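Local coordinates for protein cytosol aminopeptidase (Coxiella burnetii, PDB 3IJ3) that probably acts as a manganese-dependent aminopeptidase of the M17 family, cleaving amino-terminal residues from peptides, at residues Asp234-Asp239 and Pro293-Leu298; Arg285-Gln290 and Ala472-Leu477; Pro243-Val248 and Pro351-Asp356. All coordinates share one frame; numbering follows the deposited sequence.

Contact 1: residues Asp234-Asp239 and Pro293-Leu298; sequences DLKWGD and PVRLRL. With PG4 (tetraethylene glycol), chain O; SO4 (sulfate ion), chain G.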
loop_
_atom_site.group_PDB
_atom_site.type_symbol
_atom_site.label_atom_id
_atom_site.label_comp_id
_atom_site.label_asym_id
_atom_site.label_seq_id
_atom_site.Cartn_x
_atom_site.Cartn_y
_atom_site.Cartn_z
ATOM N N ASP A 234 -15.032 4.378 -39.104
ATOM C CA ASP A 234 -16.176 5.250 -39.434
ATOM C C ASP A 234 -17.071 4.533 -40.438
ATOM O O ASP A 234 -16.707 4.398 -41.604
ATOM C CB ASP A 234 -15.622 6.565 -40.003
ATOM C CG ASP A 234 -16.690 7.656 -40.246
ATOM O OD1 ASP A 234 -17.883 7.430 -40.021
ATOM O OD2 ASP A 234 -16.288 8.789 -40.666
ATOM N N LEU A 235 -18.188 4.001 -39.955
ATOM C CA LEU A 235 -19.155 3.279 -40.781
ATOM C C LEU A 235 -20.403 4.103 -41.016
ATOM O O LEU A 235 -20.885 4.794 -40.097
ATOM C CB LEU A 235 -19.522 1.933 -40.124
ATOM C CG LEU A 235 -20.677 1.079 -40.712
ATOM C CD1 LEU A 235 -20.567 -0.390 -40.291
ATOM C CD2 LEU A 235 -22.063 1.632 -40.294
ATOM N N LYS A 236 -20.944 4.032 -42.240
ATOM C CA LYS A 236 -22.188 4.714 -42.577
ATOM C C LYS A 236 -23.142 3.781 -43.319
ATOM O O LYS A 236 -22.725 2.954 -44.123
ATOM C CB LYS A 236 -21.966 5.982 -43.408
ATOM C CG LYS A 236 -21.337 7.095 -42.606
ATOM C CD LYS A 236 -21.179 8.394 -43.377
ATOM C CE LYS A 236 -20.848 9.532 -42.397
ATOM N NZ LYS A 236 -20.742 10.868 -43.059
ATOM N N TRP A 237 -24.426 3.961 -43.049
ATOM C CA TRP A 237 -25.483 3.170 -43.677
ATOM C C TRP A 237 -26.791 3.919 -43.674
ATOM O O TRP A 237 -27.055 4.714 -42.788
ATOM C CB TRP A 237 -25.665 1.856 -42.893
ATOM C CG TRP A 237 -26.842 0.998 -43.250
ATOM C CD1 TRP A 237 -26.832 -0.073 -44.068
ATOM C CD2 TRP A 237 -28.193 1.123 -42.762
ATOM N NE1 TRP A 237 -28.089 -0.632 -44.148
ATOM C CE2 TRP A 237 -28.939 0.075 -43.340
ATOM C CE3 TRP A 237 -28.832 1.996 -41.874
ATOM C CZ2 TRP A 237 -30.310 -0.108 -43.082
ATOM C CZ3 TRP A 237 -30.187 1.827 -41.624
ATOM C CH2 TRP A 237 -30.912 0.777 -42.219
ATOM N N GLY A 238 -27.616 3.664 -44.685
ATOM C CA GLY A 238 -28.949 4.215 -44.695
ATOM C C GLY A 238 -29.192 5.357 -45.645
ATOM O O GLY A 238 -28.258 5.906 -46.234
ATOM N N ASP A 239 -30.468 5.714 -45.758
ATOM C CA ASP A 239 -30.924 6.789 -46.630
ATOM C C ASP A 239 -30.363 8.117 -46.158
ATOM O O ASP A 239 -30.544 8.487 -45.003
ATOM C CB ASP A 239 -32.455 6.824 -46.630
ATOM C CG ASP A 239 -33.034 7.758 -47.697
ATOM O OD1 ASP A 239 -32.423 8.802 -48.023
ATOM O OD2 ASP A 239 -34.130 7.445 -48.201
ATOM N N PRO A 293 -35.446 3.298 -40.172
ATOM C CA PRO A 293 -35.343 4.403 -41.128
ATOM C C PRO A 293 -34.556 5.608 -40.609
ATOM O O PRO A 293 -35.118 6.691 -40.339
ATOM C CB PRO A 293 -36.808 4.747 -41.415
ATOM C CG PRO A 293 -37.503 4.428 -40.145
ATOM C CD PRO A 293 -36.790 3.247 -39.555
ATOM N N VAL A 294 -33.253 5.383 -40.480
ATOM C CA VAL A 294 -32.318 6.391 -40.029
ATOM C C VAL A 294 -31.077 6.367 -40.911
ATOM O O VAL A 294 -30.857 5.414 -41.669
ATOM C CB VAL A 294 -31.865 6.164 -38.563
ATOM C CG1 VAL A 294 -33.069 6.233 -37.616
ATOM C CG2 VAL A 294 -31.098 4.817 -38.383
ATOM N N ARG A 295 -30.314 7.445 -40.828
ATOM C CA ARG A 295 -29.001 7.546 -41.466
ATOM C C ARG A 295 -28.033 7.246 -40.324
ATOM O O ARG A 295 -27.800 8.083 -39.451
ATOM C CB ARG A 295 -28.785 8.933 -42.059
ATOM C CG ARG A 295 -27.424 9.167 -42.677
ATOM C CD ARG A 295 -27.033 8.140 -43.748
ATOM N NE ARG A 295 -25.747 8.504 -44.363
ATOM C CZ ARG A 295 -25.144 7.851 -45.358
ATOM N NH1 ARG A 295 -25.683 6.743 -45.889
ATOM N NH2 ARG A 295 -23.982 8.314 -45.830
ATOM N N LEU A 296 -27.497 6.028 -40.331
ATOM C CA LEU A 296 -26.634 5.535 -39.278
ATOM C C LEU A 296 -25.167 5.832 -39.530
ATOM O O LEU A 296 -24.665 5.687 -40.660
ATOM C CB LEU A 296 -26.784 4.021 -39.165
ATOM C CG LEU A 296 -25.849 3.259 -38.209
ATOM C CD1 LEU A 296 -26.147 3.660 -36.755
ATOM C CD2 LEU A 296 -26.025 1.755 -38.431
ATOM N N ARG A 297 -24.482 6.255 -38.481
ATOM C CA ARG A 297 -23.045 6.408 -38.533
ATOM C C ARG A 297 -22.525 5.784 -37.245
ATOM O O ARG A 297 -23.140 5.935 -36.181
ATOM C CB ARG A 297 -22.639 7.878 -38.626
ATOM C CG ARG A 297 -21.158 8.078 -38.680
ATOM C CD ARG A 297 -20.799 9.549 -38.739
ATOM N NE ARG A 297 -19.431 9.763 -39.205
ATOM C CZ ARG A 297 -18.853 10.964 -39.289
ATOM N NH1 ARG A 297 -19.496 12.057 -38.876
ATOM N NH2 ARG A 297 -17.622 11.072 -39.772
ATOM N N LEU A 298 -21.431 5.038 -37.354
ATOM C CA LEU A 298 -20.762 4.403 -36.221
ATOM C C LEU A 298 -19.302 4.822 -36.219
ATOM O O LEU A 298 -18.588 4.628 -37.214
ATOM C CB LEU A 298 -20.875 2.879 -36.323
ATOM C CG LEU A 298 -19.979 2.033 -35.405
ATOM C CD1 LEU A 298 -20.441 2.136 -33.927
ATOM C CD2 LEU A 298 -20.011 0.581 -35.844
HETATM O O1 PG4 O . -23.339 6.556 -49.381
HETATM C C1 PG4 O . -24.191 5.486 -48.952
HETATM C C2 PG4 O . -23.591 4.794 -47.725
HETATM O O2 PG4 O . -24.526 3.879 -47.145
HETATM C C3 PG4 O . -24.491 2.580 -47.743
HETATM C C4 PG4 O . -25.605 1.675 -47.213
HETATM O O3 PG4 O . -26.884 2.312 -47.241
HETATM C C5 PG4 O . -27.959 1.374 -47.213
HETATM C C6 PG4 O . -29.279 2.035 -47.596
HETATM O O4 PG4 O . -30.353 1.335 -46.964
HETATM C C7 PG4 O . -31.509 2.146 -46.702
HETATM C C8 PG4 O . -32.505 2.025 -47.850
HETATM O O5 PG4 O . -33.306 3.214 -47.935
HETATM S S SO4 G . -21.858 11.330 -46.218
HETATM O O1 SO4 G . -21.170 10.130 -46.683
HETATM O O2 SO4 G . -22.876 11.719 -47.191
HETATM O O3 SO4 G . -22.511 11.053 -44.950
HETATM O O4 SO4 G . -20.914 12.429 -46.060
HETATM O O HOH W 1 -32.316 4.572 -43.800
#
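Arg-297 grips the carboxylate of Asp-234 side-on: NE reaches OD1 at 2.9 Å and NH2 reaches OD2 at 2.8 Å, both bonds almost straight. The acid lies in the guanidinium plane; the nitrogens meet the syn sides of the oxygens, and the 30° twist between the two planes leaves them somewhat out of the carboxylate plane. An arginine chain extended from CG to NE lays the group alongside Lys-236, whose CE sits over one guanidinium face, 3.5 Å from NE of Arg-297. Glu-345 and Glu-349 give Arg-297 further salt bridges, and Glu-349 also pairs with Lys-236, so acidic partners flank both basic groups.

Arg-295 folds back at chi2 (55°), so that NH1 meets the carbonyl O of Gly-238 at 2.7 Å, while its NH2 and NZ of Lys-236 share O3 of a sulfate. On the face of the sheet that carries Leu-235, Trp-237, Leu-296 and Leu-298, the indole of Trp-237 turns its edge to Leu-296, CE3 to CB at 4.0 Å, and a tetraethylene glycol crosses one face of the indole. Behind these groups, Leu-235 pairs with Leu-298 and Trp-237 with Leu-296 as antiparallel hydrogen-bonded pairs.

Strand 295-305 lies between strands 231-237 and 244-252, with helices 186-200 and 275-289 packed against the leucine and tryptophan face.

Contact 2: residues Arg285-Gln290 and Ala472-Leu477; sequences RMIMLQ and AVFHYL. With SO4 (sulfate ion), chain H.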
loop_
_atom_site.group_PDB
_atom_site.type_symbol
_atom_site.label_atom_id
_atom_site.label_comp_id
_atom_site.label_asym_id
_atom_site.label_seq_id
_atom_site.Cartn_x
_atom_site.Cartn_y
_atom_site.Cartn_z
ATOM N N ARG A 285 -25.557 -3.039 -35.772
ATOM C CA ARG A 285 -26.018 -4.258 -36.427
ATOM C C ARG A 285 -27.528 -4.463 -36.300
ATOM O O ARG A 285 -28.190 -4.802 -37.294
ATOM C CB ARG A 285 -25.223 -5.463 -35.929
ATOM C CG ARG A 285 -25.590 -6.744 -36.664
ATOM C CD ARG A 285 -24.612 -7.842 -36.316
ATOM N NE ARG A 285 -24.882 -9.016 -37.124
ATOM C CZ ARG A 285 -25.681 -10.026 -36.771
ATOM N NH1 ARG A 285 -26.284 -10.049 -35.593
ATOM N NH2 ARG A 285 -25.861 -11.031 -37.616
ATOM N N MET A 286 -28.095 -4.224 -35.111
ATOM C CA MET A 286 -29.552 -4.363 -34.938
ATOM C C MET A 286 -30.321 -3.344 -35.777
ATOM O O MET A 286 -31.344 -3.669 -36.389
ATOM C CB MET A 286 -29.955 -4.270 -33.455
ATOM C CG MET A 286 -29.550 -5.469 -32.632
ATOM S SD MET A 286 -30.428 -6.945 -33.132
ATOM C CE MET A 286 -32.080 -6.338 -33.157
ATOM N N ILE A 287 -29.813 -2.119 -35.830
ATOM C CA ILE A 287 -30.428 -1.068 -36.624
ATOM C C ILE A 287 -30.487 -1.494 -38.100
ATOM O O ILE A 287 -31.519 -1.334 -38.751
ATOM C CB ILE A 287 -29.645 0.243 -36.460
ATOM C CG1 ILE A 287 -29.880 0.835 -35.059
ATOM C CG2 ILE A 287 -30.045 1.260 -37.536
ATOM C CD1 ILE A 287 -28.936 2.034 -34.752
ATOM N N MET A 288 -29.400 -2.086 -38.592
ATOM C CA MET A 288 -29.325 -2.527 -39.995
ATOM C C MET A 288 -30.156 -3.788 -40.265
ATOM O O MET A 288 -30.852 -3.889 -41.296
ATOM C CB MET A 288 -27.843 -2.682 -40.423
ATOM C CG MET A 288 -27.093 -1.318 -40.452
ATOM S SD MET A 288 -25.370 -1.386 -41.023
ATOM C CE MET A 288 -24.506 -2.206 -39.649
ATOM N N LEU A 289 -30.118 -4.733 -39.335
ATOM C CA LEU A 289 -30.918 -5.958 -39.445
ATOM C C LEU A 289 -32.407 -5.671 -39.505
ATOM O O LEU A 289 -33.151 -6.338 -40.226
ATOM C CB LEU A 289 -30.643 -6.901 -38.260
ATOM C CG LEU A 289 -29.370 -7.742 -38.311
ATOM C CD1 LEU A 289 -29.061 -8.361 -36.967
ATOM C CD2 LEU A 289 -29.511 -8.813 -39.406
ATOM N N GLN A 290 -32.837 -4.698 -38.721
ATOM C CA GLN A 290 -34.243 -4.323 -38.619
ATOM C C GLN A 290 -34.630 -3.167 -39.533
ATOM O O GLN A 290 -35.782 -2.709 -39.537
ATOM C CB GLN A 290 -34.543 -3.981 -37.166
ATOM C CG GLN A 290 -34.425 -5.165 -36.224
ATOM C CD GLN A 290 -35.647 -6.066 -36.259
ATOM O OE1 GLN A 290 -36.781 -5.583 -36.308
ATOM N NE2 GLN A 290 -35.429 -7.382 -36.205
ATOM N N ALA A 472 -32.788 -1.744 -24.278
ATOM C CA ALA A 472 -33.477 -0.498 -23.891
ATOM C C ALA A 472 -33.258 0.539 -24.977
ATOM O O ALA A 472 -34.206 1.167 -25.448
ATOM C CB ALA A 472 -32.936 0.052 -22.541
ATOM N N VAL A 473 -32.001 0.745 -25.355
ATOM C CA VAL A 473 -31.694 1.751 -26.391
ATOM C C VAL A 473 -32.400 1.420 -27.703
ATOM O O VAL A 473 -32.987 2.307 -28.323
ATOM C CB VAL A 473 -30.195 1.932 -26.635
ATOM C CG1 VAL A 473 -29.946 2.937 -27.799
ATOM C CG2 VAL A 473 -29.485 2.385 -25.339
ATOM N N PHE A 474 -32.362 0.153 -28.126
ATOM C CA PHE A 474 -33.022 -0.217 -29.370
ATOM C C PHE A 474 -34.526 0.012 -29.322
ATOM O O PHE A 474 -35.137 0.464 -30.310
ATOM C CB PHE A 474 -32.694 -1.654 -29.820
ATOM C CG PHE A 474 -33.184 -1.944 -31.197
ATOM C CD1 PHE A 474 -32.551 -1.390 -32.298
ATOM C CD2 PHE A 474 -34.296 -2.743 -31.407
ATOM C CE1 PHE A 474 -33.026 -1.597 -33.588
ATOM C CE2 PHE A 474 -34.762 -2.974 -32.702
ATOM C CZ PHE A 474 -34.101 -2.396 -33.796
ATOM N N HIS A 475 -35.156 -0.336 -28.198
ATOM C CA HIS A 475 -36.585 -0.092 -28.021
ATOM C C HIS A 475 -36.880 1.409 -28.223
ATOM O O HIS A 475 -37.823 1.790 -28.938
ATOM C CB HIS A 475 -37.040 -0.557 -26.632
ATOM C CG HIS A 475 -38.451 -0.203 -26.309
ATOM N ND1 HIS A 475 -39.503 -1.062 -26.543
ATOM C CD2 HIS A 475 -38.987 0.918 -25.776
ATOM C CE1 HIS A 475 -40.632 -0.474 -26.180
ATOM N NE2 HIS A 475 -40.345 0.730 -25.719
ATOM N N TYR A 476 -36.089 2.255 -27.575
ATOM C CA TYR A 476 -36.218 3.697 -27.716
ATOM C C TYR A 476 -36.138 4.119 -29.205
ATOM O O TYR A 476 -36.982 4.873 -29.699
ATOM C CB TYR A 476 -35.141 4.441 -26.872
ATOM C CG TYR A 476 -35.061 5.880 -27.278
ATOM C CD1 TYR A 476 -36.072 6.757 -26.944
ATOM C CD2 TYR A 476 -34.059 6.332 -28.106
ATOM C CE1 TYR A 476 -36.047 8.061 -27.365
ATOM C CE2 TYR A 476 -34.019 7.648 -28.530
ATOM C CZ TYR A 476 -35.021 8.506 -28.156
ATOM O OH TYR A 476 -35.029 9.807 -28.590
ATOM N N LEU A 477 -35.130 3.613 -29.922
ATOM C CA LEU A 477 -34.961 3.952 -31.327
ATOM C C LEU A 477 -36.147 3.522 -32.190
ATOM O O LEU A 477 -36.574 4.258 -33.073
ATOM C CB LEU A 477 -33.658 3.368 -31.883
ATOM C CG LEU A 477 -32.379 3.904 -31.239
ATOM C CD1 LEU A 477 -31.147 3.165 -31.810
ATOM C CD2 LEU A 477 -32.241 5.420 -31.456
HETATM S S SO4 H . -39.112 -8.675 -36.961
HETATM O O1 SO4 H . -39.807 -9.961 -37.058
HETATM O O2 SO4 H . -38.939 -8.110 -38.300
HETATM O O3 SO4 H . -39.912 -7.746 -36.174
HETATM O O4 SO4 H . -37.810 -8.864 -36.337
#
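Phe-474 of helix 470-481 packs its ring against Met-286 of helix 275-289, the main piece of an apolar contact. CB of Met-286 lies over one face of that ring, 4.0 Å from CD1, and CE1 of Phe-474 lies 3.9 Å from O of Met-286. Farther along, CZ touches CG of Gln-290 at 3.7 Å. Phe-474 gets this far because its CG stands anti to the backbone N (chi1 -170°), carrying the ring across to the last turn of helix 275-289. Beside it, the branch ends of Ile-287 and Leu-477 meet CD1 to CD1 at 3.9 Å, their side chains crossing at about a right angle.

The polar contribution comes from Gln-290 alone among the touching side chains. Its CB and CG touch CZ of Phe-474, and the bend at chi2 (-80°) carries the amide on, NE2 bonding to O4 of a sulfate at 2.8 Å and also to Asp-165 of helix 157-178. The amide and phenyl planes stand 83° apart. No hydrogen bond links 285-290 to 472-477.

The segment axes run 11.1 Å apart, a wide spacing bridged by the long Phe-474 side chain. Helix 157-178 packs on Met-286 and Gln-290 as well. This is helix-helix packing within one layer of the catalytic domain, where helices 275-289 and 470-481 lie together against the same side of the central beta-sheet.

Contact 3: residues Pro243-Val248 and Pro351-Asp356; sequences PKVTLV and PDLIID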
loop_
_atom_site.group_PDB
_atom_site.type_symbol
_atom_site.label_atom_id
_atom_site.label_comp_id
_atom_site.label_asym_id
_atom_site.label_seq_id
_atom_site.Cartn_x
_atom_site.Cartn_y
_atom_site.Cartn_z
ATOM N N PRO A 243 -33.226 10.797 -40.626
ATOM C CA PRO A 243 -32.602 11.430 -39.461
ATOM C C PRO A 243 -31.294 10.766 -39.125
ATOM O O PRO A 243 -31.213 9.553 -39.152
ATOM C CB PRO A 243 -33.615 11.191 -38.331
ATOM C CG PRO A 243 -34.899 10.928 -39.019
ATOM C CD PRO A 243 -34.547 10.239 -40.295
ATOM N N LYS A 244 -30.296 11.572 -38.775
ATOM C CA LYS A 244 -28.985 11.054 -38.459
ATOM C C LYS A 244 -28.887 10.585 -37.013
ATOM O O LYS A 244 -29.114 11.354 -36.083
ATOM C CB LYS A 244 -27.913 12.106 -38.734
ATOM C CG LYS A 244 -27.675 12.432 -40.200
ATOM C CD LYS A 244 -26.566 13.487 -40.317
ATOM C CE LYS A 244 -26.098 13.699 -41.760
ATOM N NZ LYS A 244 -27.155 14.198 -42.621
ATOM N N VAL A 245 -28.574 9.305 -36.842
ATOM C CA VAL A 245 -28.326 8.706 -35.524
ATOM C C VAL A 245 -26.878 8.267 -35.589
ATOM O O VAL A 245 -26.526 7.446 -36.455
ATOM C CB VAL A 245 -29.235 7.511 -35.246
ATOM C CG1 VAL A 245 -28.805 6.782 -33.937
ATOM C CG2 VAL A 245 -30.695 7.965 -35.191
ATOM N N THR A 246 -26.043 8.805 -34.696
ATOM C CA THR A 246 -24.623 8.496 -34.672
ATOM C C THR A 246 -24.256 7.809 -33.366
ATOM O O THR A 246 -24.564 8.319 -32.261
ATOM C CB THR A 246 -23.749 9.770 -34.885
ATOM O OG1 THR A 246 -24.067 10.366 -36.152
ATOM C CG2 THR A 246 -22.192 9.428 -34.800
ATOM N N LEU A 247 -23.612 6.643 -33.497
ATOM C CA LEU A 247 -23.192 5.823 -32.383
ATOM C C LEU A 247 -21.674 5.909 -32.262
ATOM O O LEU A 247 -20.960 5.868 -33.268
ATOM C CB LEU A 247 -23.588 4.371 -32.619
ATOM C CG LEU A 247 -25.059 4.099 -32.957
ATOM C CD1 LEU A 247 -25.286 2.560 -33.156
ATOM C CD2 LEU A 247 -26.012 4.682 -31.905
ATOM N N VAL A 248 -21.206 6.063 -31.034
ATOM C CA VAL A 248 -19.801 6.177 -30.739
ATOM C C VAL A 248 -19.428 5.147 -29.678
ATOM O O VAL A 248 -20.117 4.988 -28.671
ATOM C CB VAL A 248 -19.483 7.581 -30.266
ATOM C CG1 VAL A 248 -17.959 7.714 -29.934
ATOM C CG2 VAL A 248 -19.914 8.636 -31.304
ATOM N N PRO A 351 -26.212 15.932 -36.018
ATOM C CA PRO A 351 -27.080 14.773 -36.060
ATOM C C PRO A 351 -28.296 14.912 -35.166
ATOM O O PRO A 351 -28.306 15.752 -34.249
ATOM C CB PRO A 351 -26.160 13.631 -35.578
ATOM C CG PRO A 351 -25.174 14.278 -34.699
ATOM C CD PRO A 351 -24.995 15.684 -35.232
ATOM N N ASP A 352 -29.320 14.098 -35.431
ATOM C CA ASP A 352 -30.540 14.120 -34.616
ATOM C C ASP A 352 -30.289 13.545 -33.219
ATOM O O ASP A 352 -30.958 13.933 -32.251
ATOM C CB ASP A 352 -31.649 13.313 -35.296
ATOM C CG ASP A 352 -33.022 13.597 -34.725
ATOM O OD1 ASP A 352 -33.414 14.779 -34.686
ATOM O OD2 ASP A 352 -33.760 12.649 -34.386
ATOM N N LEU A 353 -29.315 12.630 -33.121
ATOM C CA LEU A 353 -28.982 11.951 -31.873
ATOM C C LEU A 353 -27.581 11.368 -31.913
ATOM O O LEU A 353 -27.146 10.878 -32.960
ATOM C CB LEU A 353 -29.956 10.762 -31.665
ATOM C CG LEU A 353 -29.696 9.842 -30.469
ATOM C CD1 LEU A 353 -29.943 10.592 -29.160
ATOM C CD2 LEU A 353 -30.618 8.614 -30.604
ATOM N N ILE A 354 -26.879 11.469 -30.792
ATOM C CA ILE A 354 -25.575 10.828 -30.614
ATOM C C ILE A 354 -25.687 9.944 -29.376
ATOM O O ILE A 354 -26.184 10.404 -28.341
ATOM C CB ILE A 354 -24.412 11.815 -30.375
ATOM C CG1 ILE A 354 -24.297 12.802 -31.536
ATOM C CG2 ILE A 354 -23.068 11.014 -30.140
ATOM C CD1 ILE A 354 -23.255 13.942 -31.305
ATOM N N ILE A 355 -25.249 8.687 -29.471
ATOM C CA ILE A 355 -25.221 7.806 -28.304
ATOM C C ILE A 355 -23.836 7.217 -28.226
ATOM O O ILE A 355 -23.318 6.665 -29.225
ATOM C CB ILE A 355 -26.218 6.644 -28.370
ATOM C CG1 ILE A 355 -27.657 7.151 -28.464
ATOM C CG2 ILE A 355 -26.055 5.733 -27.109
ATOM C CD1 ILE A 355 -28.659 6.055 -28.623
ATOM N N ASP A 356 -23.186 7.373 -27.076
ATOM C CA ASP A 356 -21.874 6.750 -26.864
ATOM C C ASP A 356 -21.922 5.680 -25.774
ATOM O O ASP A 356 -22.752 5.720 -24.856
ATOM C CB ASP A 356 -20.737 7.756 -26.662
ATOM C CG ASP A 356 -20.652 8.324 -25.291
ATOM O OD1 ASP A 356 -20.280 7.561 -24.355
ATOM O OD2 ASP A 356 -20.836 9.566 -25.152
#
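Leu-247 and Ile-355 lie side by side and point the same way, CD2 of the leucine resting 4.0 Å from CB of the isoleucine. Val-245 and Leu-353 continue this face with a looser touch, CG1 to CD2 at 4.2 Å. On the reverse face Val-248 and Ile-354 also run alongside each other: CG2 of the valine stands beside the backbone N and meets CG2 of Ile-354 at 4.1 Å. Next to them the CB atoms of Val-248 and Asp-356 come within 3.8 Å, but the acid then turns away. With chi1 at 80° its CG sits between the backbone N and the carbonyl carbon, and the two oxygens go to His-447 ND1 and Trp-445 NE1, holding this buried carboxylate on strand 445-454. The side chains of Thr-246 and Pro-351 cross obliquely, OG1 3.9 Å from CB.

The extended backbone alternates the faces; the parallel pairing shows in the bonds, Thr-246 N to Leu-353 O at 2.9 Å and Ile-355 N to Thr-246 O at the same length. Lys-244 O takes Leu-353 N at 3.2 Å and, weakly, Asp-352 N.

Helix 470-481 packs on the Val-245 and Ile-355 face, helix 335-347 on the Thr-246 and Val-248 face. Parallel strands between helices on both faces are characteristic of the alpha/beta sandwich of the M17 catalytic domain.

Of the contacting segments, the one on strand 231-237 comes first, and contact 1 closes its loop when the chain returns at 293-298. Inside that loop lie 243-248 and 285-290, whose partners come later: contact 3 closes at 351-356 and contact 2 last, at 472-477. Every pair of contacts therefore crosses along the chain. Contacts 1 and 3 share one sheet, since strands 295-305 and 244-252 are neighbours in it, joined by a probable hydrogen bond from Leu-247 N to Arg-297 O. Contact 2 lies against that sheet: Ile-287 packs on Leu-296 and Leu-247, and Val-473 on Ile-355, tying the C-terminal helix to the central strands.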